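Local coordinates for protein KP6 killer toxin subunit alpha (Ustilago maydis virus P6, PDB 4GVB) that forms the alpha half of a secreted, virally encoded heterodimeric antifungal toxin, recognizing cellular receptors before the beta subunit joins in killing sensitive fungal cells, at residues R28-A33 with L68-S73. Numbering follows the deposited sequence.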
loop_
_atom_site.group_PDB
_atom_site.type_symbol
_atom_site.label_atom_id
_atom_site.label_comp_id
_atom_site.label_asym_id
_atom_site.label_seq_id
_atom_site.Cartn_x
_atom_site.Cartn_y
_atom_site.Cartn_z
ATOM N N ARG A 28 -1.915 4.045 -6.794
ATOM C CA ARG A 28 -0.797 4.975 -6.703
ATOM C C ARG A 28 -0.123 4.984 -5.331
ATOM O O ARG A 28 1.098 5.090 -5.248
ATOM C CB ARG A 28 -1.216 6.393 -7.117
ATOM C CG ARG A 28 -2.055 7.154 -6.108
ATOM C CD ARG A 28 -2.259 8.601 -6.562
ATOM N NE ARG A 28 -2.689 8.664 -7.959
ATOM C CZ ARG A 28 -1.935 9.108 -8.961
ATOM N NH1 ARG A 28 -0.705 9.548 -8.728
ATOM N NH2 ARG A 28 -2.414 9.121 -10.201
ATOM N N TYR A 29 -0.907 4.859 -4.264
ATOM C CA TYR A 29 -0.339 4.826 -2.918
ATOM C C TYR A 29 0.573 3.623 -2.710
ATOM O O TYR A 29 1.578 3.710 -2.011
ATOM C CB TYR A 29 -1.442 4.814 -1.862
ATOM C CG TYR A 29 -2.088 6.160 -1.644
ATOM C CD1 TYR A 29 -1.559 7.064 -0.741
ATOM C CD2 TYR A 29 -3.227 6.526 -2.346
ATOM C CE1 TYR A 29 -2.153 8.304 -0.536
ATOM C CE2 TYR A 29 -3.830 7.763 -2.153
ATOM C CZ TYR A 29 -3.288 8.647 -1.244
ATOM O OH TYR A 29 -3.883 9.876 -1.039
ATOM N N ALA A 30 0.208 2.496 -3.304
ATOM C CA ALA A 30 1.011 1.287 -3.196
ATOM C C ALA A 30 2.271 1.421 -4.060
ATOM O O ALA A 30 3.372 1.044 -3.653
ATOM C CB ALA A 30 0.211 0.087 -3.627
ATOM N N THR A 31 2.099 1.973 -5.255
ATOM C CA THR A 31 3.236 2.244 -6.136
ATOM C C THR A 31 4.202 3.198 -5.483
ATOM O O THR A 31 5.399 2.931 -5.447
ATOM C CB THR A 31 2.804 2.850 -7.493
ATOM O OG1 THR A 31 1.953 1.929 -8.173
ATOM C CG2 THR A 31 4.036 3.118 -8.368
ATOM N N ALA A 32 3.690 4.320 -4.982
ATOM C CA ALA A 32 4.516 5.316 -4.309
ATOM C C ALA A 32 5.372 4.707 -3.213
ATOM O O ALA A 32 6.536 5.048 -3.087
ATOM C CB ALA A 32 3.659 6.432 -3.731
ATOM N N ALA A 33 4.770 3.837 -2.404
ATOM C CA ALA A 33 5.473 3.213 -1.280
ATOM C C ALA A 33 6.613 2.297 -1.698
ATOM O O ALA A 33 7.464 1.924 -0.873
ATOM C CB ALA A 33 4.475 2.449 -0.391
ATOM N N LEU A 68 1.619 -6.587 -0.974
ATOM C CA LEU A 68 0.366 -5.885 -0.686
ATOM C C LEU A 68 -0.844 -6.529 -1.369
ATOM O O LEU A 68 -1.888 -5.900 -1.507
ATOM C CB LEU A 68 0.468 -4.409 -1.094
ATOM C CG LEU A 68 1.408 -3.555 -0.248
ATOM C CD1 LEU A 68 1.525 -2.154 -0.846
ATOM C CD2 LEU A 68 0.929 -3.507 1.203
ATOM N N ASN A 69 -0.684 -7.785 -1.771
ATOM C CA ASN A 69 -1.742 -8.552 -2.428
ATOM C C ASN A 69 -2.138 -7.977 -3.777
ATOM O O ASN A 69 -3.274 -8.148 -4.223
ATOM C CB ASN A 69 -2.973 -8.666 -1.526
ATOM C CG ASN A 69 -3.753 -9.943 -1.772
ATOM O OD1 ASN A 69 -3.175 -11.027 -1.894
ATOM N ND2 ASN A 69 -5.067 -9.819 -1.862
ATOM N N ASN A 70 -1.202 -7.302 -4.438
ATOM C CA ASN A 70 -1.507 -6.687 -5.726
ATOM C C ASN A 70 -0.783 -7.359 -6.887
ATOM O O ASN A 70 0.123 -8.170 -6.695
ATOM C CB ASN A 70 -1.150 -5.200 -5.726
ATOM C CG ASN A 70 -1.933 -4.409 -4.716
ATOM O OD1 ASN A 70 -3.122 -4.646 -4.505
ATOM N ND2 ASN A 70 -1.273 -3.453 -4.082
ATOM N N ASN A 71 -1.193 -7.008 -8.099
ATOM C CA ASN A 71 -0.447 -7.405 -9.287
ATOM C C ASN A 71 0.486 -6.273 -9.713
ATOM O O ASN A 71 0.512 -5.208 -9.084
ATOM C CB ASN A 71 -1.401 -7.770 -10.428
ATOM C CG ASN A 71 -2.285 -8.978 -10.094
ATOM O OD1 ASN A 71 -3.487 -8.976 -10.372
ATOM N ND2 ASN A 71 -1.689 -10.008 -9.493
ATOM N N MET A 72 1.260 -6.493 -10.773
ATOM C CA MET A 72 2.098 -5.420 -11.300
ATOM C C MET A 72 1.961 -5.313 -12.815
ATOM O O MET A 72 1.941 -6.319 -13.512
ATOM C CB MET A 72 3.560 -5.657 -10.942
ATOM C CG MET A 72 4.504 -4.649 -11.581
ATOM S SD MET A 72 6.221 -5.079 -11.264
ATOM C CE MET A 72 6.423 -6.519 -12.311
ATOM N N SER A 73 1.847 -4.086 -13.309
ATOM C CA SER A 73 1.963 -3.827 -14.737
ATOM C C SER A 73 3.227 -3.030 -15.026
ATOM O O SER A 73 3.594 -2.128 -14.267
ATOM C CB SER A 73 0.752 -3.063 -15.260
ATOM O OG SER A 73 -0.386 -3.901 -15.356
#
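A single methyl group, CB of Ala-30, carries the contact, meeting Leu-68 and Asn-70, which flank Asn-69, the C-prime residue of the Schellman motif that ends helix 58-67. Asn-69 has positive phi (65°), its N bonding to Ser-66 O while Asn-70 N bonds to Cys-65 O. The chain then runs into strand 71-76, an outermost strand, within this chain, of the four-stranded antiparallel sheet, so the contact packs helix 28-33 against the connection between helix 58-67 and strand 71-76.

Leu-68 reaches over with one branch, CD1 lying 3.8 Å from Ala-30 CB and 4.2 Å from Ala-30 CA. The amide of Asn-70 comes in by its nitrogen, ND2 standing 3.9 Å from Ala-30 CB in a van der Waals contact. CG of Asn-70 sits beside its own backbone N and anti to the carbonyl carbon (chi1 -62°), which carries the amide toward the helix.

All three residues are buried, and the beta subunit of the toxin bonds to two of them. Leu-68 O accepts a hydrogen bond from Ser-68 OG of that chain, and Leu-68 also packs on its Val-24. The contact therefore lies at the heterodimer interface, where the amide nitrogen Asn-70 ND2 donates a hydrogen bond to Tyr-67 O of the beta subunit.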